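Local structure of hypothetical protein XCC0632 (Xanthomonas campestris pv. campestris, 2IQI) at residues S99-E111 / A122-S134. The protein is of unknown function but is probably an auxiliary lipoprotein component of an ABC-type transport system. Sequence-based numbering, arbitrary orientation.
Sequences SDYKLAIDVRRFE and ATIELNAKLLHSS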
loop_
_atom_site.group_PDB
_atom_site.type_symbol
_atom_site.label_atom_id
_atom_site.label_comp_id
_atom_site.label_asym_id
_atom_site.label_seq_id
_atom_site.Cartn_x
_atom_site.Cartn_y
_atom_site.Cartn_z
ATOM N N SER A 99 -15.186 15.467 6.037
ATOM C CA SER A 99 -15.020 14.266 5.180
ATOM C C SER A 99 -16.256 13.314 4.984
ATOM O O SER A 99 -16.907 12.899 5.959
ATOM C CB SER A 99 -13.803 13.434 5.636
ATOM O OG SER A 99 -14.168 12.506 6.664
ATOM N N ASP A 100 -16.526 12.945 3.720
ATOM C CA ASP A 100 -17.575 11.969 3.343
ATOM C C ASP A 100 -17.195 10.481 3.512
ATOM O O ASP A 100 -17.932 9.707 4.109
ATOM C CB ASP A 100 -18.002 12.206 1.902
ATOM C CG ASP A 100 -18.362 13.652 1.624
ATOM O OD1 ASP A 100 -19.500 14.038 1.939
ATOM O OD2 ASP A 100 -17.522 14.393 1.067
ATOM N N TYR A 101 -16.045 10.071 2.981
ATOM C CA TYR A 101 -15.585 8.663 3.102
ATOM C C TYR A 101 -14.286 8.550 3.861
ATOM O O TYR A 101 -13.501 9.498 3.879
ATOM C CB TYR A 101 -15.424 8.008 1.728
ATOM C CG TYR A 101 -16.732 7.889 0.998
ATOM C CD1 TYR A 101 -17.577 6.792 1.213
ATOM C CD2 TYR A 101 -17.156 8.892 0.112
ATOM C CE1 TYR A 101 -18.812 6.682 0.549
ATOM C CE2 TYR A 101 -18.385 8.793 -0.554
ATOM C CZ TYR A 101 -19.198 7.688 -0.324
ATOM O OH TYR A 101 -20.377 7.580 -0.980
ATOM N N LYS A 102 -14.062 7.380 4.461
ATOM C CA LYS A 102 -12.820 7.067 5.166
ATOM C C LYS A 102 -12.222 5.787 4.577
ATOM O O LYS A 102 -12.896 4.756 4.524
ATOM C CB LYS A 102 -13.089 6.908 6.670
ATOM C CG LYS A 102 -11.908 6.368 7.504
ATOM C CD LYS A 102 -12.396 5.581 8.757
ATOM C CE LYS A 102 -11.492 5.878 9.988
ATOM N NZ LYS A 102 -11.784 5.024 11.198
ATOM N N LEU A 103 -10.960 5.870 4.124
ATOM C CA LEU A 103 -10.204 4.699 3.614
ATOM C C LEU A 103 -9.327 4.122 4.698
ATOM O O LEU A 103 -8.328 4.753 5.100
ATOM C CB LEU A 103 -9.332 5.077 2.427
ATOM C CG LEU A 103 -8.406 4.009 1.862
ATOM C CD1 LEU A 103 -9.151 2.815 1.342
ATOM C CD2 LEU A 103 -7.576 4.616 0.759
ATOM N N ALA A 104 -9.694 2.924 5.159
ATOM C CA ALA A 104 -8.914 2.224 6.179
ATOM C C ALA A 104 -8.187 0.959 5.653
ATOM O O ALA A 104 -8.813 0.019 5.151
ATOM C CB ALA A 104 -9.803 1.876 7.361
ATOM N N ILE A 105 -6.869 0.936 5.807
ATOM C CA ILE A 105 -6.045 -0.152 5.318
ATOM C C ILE A 105 -5.464 -0.973 6.460
ATOM O O ILE A 105 -4.911 -0.443 7.383
ATOM C CB ILE A 105 -4.915 0.384 4.426
ATOM C CG1 ILE A 105 -5.482 1.158 3.243
ATOM C CG2 ILE A 105 -4.122 -0.743 3.834
ATOM C CD1 ILE A 105 -4.441 2.043 2.566
ATOM N N ASP A 106 -5.620 -2.284 6.407
ATOM C CA ASP A 106 -4.936 -3.170 7.338
ATOM C C ASP A 106 -3.896 -3.910 6.500
ATOM O O ASP A 106 -4.256 -4.512 5.478
ATOM C CB ASP A 106 -5.918 -4.128 7.967
ATOM C CG ASP A 106 -5.313 -4.941 9.086
ATOM O OD1 ASP A 106 -4.699 -4.335 10.017
ATOM O OD2 ASP A 106 -5.474 -6.201 9.049
ATOM N N VAL A 107 -2.620 -3.808 6.898
ATOM C CA VAL A 107 -1.496 -4.432 6.177
ATOM C C VAL A 107 -1.175 -5.815 6.766
ATOM O O VAL A 107 -0.952 -5.933 7.983
ATOM C CB VAL A 107 -0.251 -3.563 6.229
ATOM C CG1 VAL A 107 0.910 -4.267 5.566
ATOM C CG2 VAL A 107 -0.520 -2.232 5.546
ATOM N N ARG A 108 -1.188 -6.847 5.913
ATOM C CA ARG A 108 -1.090 -8.241 6.373
ATOM C C ARG A 108 0.306 -8.802 6.175
ATOM O O ARG A 108 0.839 -9.483 7.044
ATOM C CB ARG A 108 -2.096 -9.118 5.649
ATOM C CG ARG A 108 -3.549 -8.706 5.851
ATOM C CD ARG A 108 -4.394 -9.579 4.973
ATOM N NE ARG A 108 -5.827 -9.464 5.197
ATOM C CZ ARG A 108 -6.749 -10.169 4.517
ATOM N NH1 ARG A 108 -6.364 -11.029 3.567
ATOM N NH2 ARG A 108 -8.063 -10.042 4.797
ATOM N N ARG A 109 0.884 -8.509 5.013
ATOM C CA ARG A 109 2.232 -8.918 4.685
ATOM C C ARG A 109 2.948 -7.772 4.014
ATOM O O ARG A 109 2.372 -7.088 3.148
ATOM C CB ARG A 109 2.218 -10.184 3.823
ATOM C CG ARG A 109 1.816 -11.430 4.666
ATOM C CD ARG A 109 2.125 -12.676 3.974
ATOM N NE ARG A 109 1.464 -12.713 2.677
ATOM C CZ ARG A 109 2.051 -13.139 1.561
ATOM N NH1 ARG A 109 3.324 -13.551 1.583
ATOM N NH2 ARG A 109 1.387 -13.143 0.424
ATOM N N PHE A 110 4.170 -7.517 4.482
ATOM C CA PHE A 110 5.102 -6.580 3.852
ATOM C C PHE A 110 6.513 -7.227 3.916
ATOM O O PHE A 110 7.288 -7.032 4.880
ATOM C CB PHE A 110 5.072 -5.242 4.575
ATOM C CG PHE A 110 5.481 -4.091 3.718
ATOM C CD1 PHE A 110 6.820 -3.817 3.496
ATOM C CD2 PHE A 110 4.524 -3.279 3.122
ATOM C CE1 PHE A 110 7.189 -2.764 2.687
ATOM C CE2 PHE A 110 4.883 -2.223 2.333
ATOM C CZ PHE A 110 6.216 -1.973 2.102
ATOM N N GLU A 111 6.840 -8.036 2.913
ATOM C CA GLU A 111 7.978 -8.924 3.076
ATOM C C GLU A 111 8.634 -9.334 1.772
ATOM O O GLU A 111 7.995 -9.396 0.726
ATOM C CB GLU A 111 7.561 -10.163 3.866
ATOM C CG GLU A 111 6.503 -11.006 3.137
ATOM C CD GLU A 111 5.900 -12.107 4.007
ATOM O OE1 GLU A 111 6.142 -13.294 3.707
ATOM O OE2 GLU A 111 5.196 -11.795 4.999
ATOM N N ALA A 122 9.074 -9.359 -3.645
ATOM C CA ALA A 122 8.579 -8.319 -2.737
ATOM C C ALA A 122 7.066 -8.400 -2.736
ATOM O O ALA A 122 6.450 -8.287 -3.775
ATOM C CB ALA A 122 9.028 -6.962 -3.169
ATOM N N THR A 123 6.498 -8.603 -1.558
ATOM C CA THR A 123 5.140 -8.997 -1.400
ATOM C C THR A 123 4.396 -8.075 -0.438
ATOM O O THR A 123 4.796 -7.899 0.726
ATOM C CB THR A 123 5.096 -10.446 -0.880
ATOM O OG1 THR A 123 5.685 -11.299 -1.864
ATOM C CG2 THR A 123 3.659 -10.917 -0.594
ATOM N N ILE A 124 3.297 -7.505 -0.920
ATOM C CA ILE A 124 2.451 -6.716 -0.086
ATOM C C ILE A 124 1.100 -7.334 -0.166
ATOM O O ILE A 124 0.572 -7.542 -1.249
ATOM C CB ILE A 124 2.430 -5.234 -0.521
ATOM C CG1 ILE A 124 3.849 -4.661 -0.540
ATOM C CG2 ILE A 124 1.706 -4.425 0.479
ATOM C CD1 ILE A 124 3.932 -3.270 -0.994
ATOM N N GLU A 125 0.546 -7.678 0.988
ATOM C CA GLU A 125 -0.842 -8.069 1.084
ATOM C C GLU A 125 -1.528 -7.193 2.112
ATOM O O GLU A 125 -1.020 -7.044 3.243
ATOM C CB GLU A 125 -0.972 -9.533 1.425
ATOM C CG GLU A 125 -2.371 -9.921 1.915
ATOM C CD GLU A 125 -2.486 -11.419 2.262
ATOM O OE1 GLU A 125 -1.462 -12.160 2.105
ATOM O OE2 GLU A 125 -3.605 -11.859 2.664
ATOM N N LEU A 126 -2.666 -6.610 1.710
ATOM C CA LEU A 126 -3.425 -5.683 2.557
ATOM C C LEU A 126 -4.960 -5.694 2.296
ATOM O O LEU A 126 -5.419 -6.132 1.214
ATOM C CB LEU A 126 -2.850 -4.278 2.475
ATOM C CG LEU A 126 -2.871 -3.607 1.092
ATOM C CD1 LEU A 126 -4.260 -2.999 0.791
ATOM C CD2 LEU A 126 -1.689 -2.575 0.842
ATOM N N ASN A 127 -5.742 -5.211 3.277
ATOM C CA ASN A 127 -7.188 -5.123 3.135
ATOM C C ASN A 127 -7.673 -3.694 3.350
ATOM O O ASN A 127 -7.372 -3.070 4.374
ATOM C CB ASN A 127 -7.845 -6.053 4.141
ATOM C CG ASN A 127 -9.353 -6.014 4.087
ATOM O OD1 ASN A 127 -9.991 -5.279 4.863
ATOM N ND2 ASN A 127 -9.947 -6.812 3.185
ATOM N N ALA A 128 -8.413 -3.165 2.384
ATOM C CA ALA A 128 -8.984 -1.828 2.499
ATOM C C ALA A 128 -10.463 -1.905 2.761
ATOM O O ALA A 128 -11.181 -2.667 2.128
ATOM C CB ALA A 128 -8.754 -1.033 1.216
ATOM N N LYS A 129 -10.921 -1.106 3.700
ATOM C CA LYS A 129 -12.330 -0.887 3.845
ATOM C C LYS A 129 -12.545 0.548 3.456
ATOM O O LYS A 129 -11.720 1.422 3.808
ATOM C CB LYS A 129 -12.715 -1.049 5.299
ATOM C CG LYS A 129 -12.588 -2.439 5.817
ATOM C CD LYS A 129 -13.084 -2.488 7.215
ATOM C CE LYS A 129 -13.432 -3.912 7.506
ATOM N NZ LYS A 129 -12.295 -4.876 7.442
ATOM N N LEU A 130 -13.628 0.801 2.739
ATOM C CA LEU A 130 -14.114 2.136 2.537
ATOM C C LEU A 130 -15.390 2.285 3.361
ATOM O O LEU A 130 -16.337 1.513 3.219
ATOM C CB LEU A 130 -14.388 2.369 1.058
ATOM C CG LEU A 130 -14.815 3.795 0.729
ATOM C CD1 LEU A 130 -13.643 4.773 1.031
ATOM C CD2 LEU A 130 -15.276 3.925 -0.690
ATOM N N LEU A 131 -15.400 3.256 4.253
ATOM C CA LEU A 131 -16.539 3.530 5.137
ATOM C C LEU A 131 -17.161 4.859 4.780
ATOM O O LEU A 131 -16.476 5.780 4.312
ATOM C CB LEU A 131 -16.083 3.586 6.585
ATOM C CG LEU A 131 -15.629 2.246 7.158
ATOM C CD1 LEU A 131 -14.858 2.420 8.464
ATOM C CD2 LEU A 131 -16.872 1.345 7.395
ATOM N N HIS A 132 -18.473 4.949 4.979
ATOM C CA HIS A 132 -19.211 6.185 4.790
ATOM C C HIS A 132 -19.222 6.833 6.171
ATOM O O HIS A 132 -19.795 6.265 7.111
ATOM C CB HIS A 132 -20.624 5.866 4.270
ATOM C CG HIS A 132 -21.401 7.074 3.833
ATOM N ND1 HIS A 132 -22.563 7.479 4.453
ATOM C CD2 HIS A 132 -21.175 7.971 2.848
ATOM C CE1 HIS A 132 -23.020 8.567 3.867
ATOM N NE2 HIS A 132 -22.197 8.887 2.890
ATOM N N SER A 133 -18.550 7.980 6.323
ATOM C CA SER A 133 -18.244 8.512 7.681
ATOM C C SER A 133 -19.471 8.680 8.592
ATOM O O SER A 133 -19.407 8.393 9.795
ATOM C CB SER A 133 -17.449 9.819 7.615
ATOM O OG SER A 133 -16.392 9.740 6.664
ATOM N N SER A 134 -20.579 9.128 7.992
ATOM C CA SER A 134 -21.887 9.255 8.660
ATOM C C SER A 134 -22.410 8.029 9.385
ATOM O O SER A 134 -22.605 8.076 10.574
ATOM C CB SER A 134 -22.950 9.669 7.659
ATOM O OG SER A 134 -23.039 11.052 7.661
#
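Strands 101-110 and 122-132 pair antiparallel, Tyr101 opposite His132 and Phe110 opposite Ile124, their axes 4.5 Å apart at closest approach. The ladder slips by one residue where Arg108 and Arg109 both face Glu125: Glu125 O accepts from Arg108 N and Arg109 N, at 2.7 and 3.0 Å. The extended side chain of Glu125 forms salt bridges to both arginines, one from each carboxylate oxygen. Glu125 OE2 takes Arg108 NH1 through its anti lone pair (3.0 Å), within the guanidinium plane. Glu125 OE1 receives Arg109 NE at 3.0 Å, the guanidinium turned 85° from the carboxylate. A bend at chi3 (-57°) brings the Arg109 guanidinium over Thr123, whose CG2 lies against one face. Glu111 OE1 pairs with Arg109 NH1 and also with Arg51, extending the network. On the other face of the sheet, Ile124 CD1 meets Phe110 CE2 at 3.6 Å, Leu126 CD1 touches Ile105 CG2, and Ala128 CB meets Leu103 CD1. At the far end His132 CD2 approaches Tyr101 CE1 (3.5 Å), the rings inclined at 59°. Together the strands form a long antiparallel ladder interrupted by a classic beta bulge, within a mixed sheet whose apolar face is packed against helices 69-82 and 155-185.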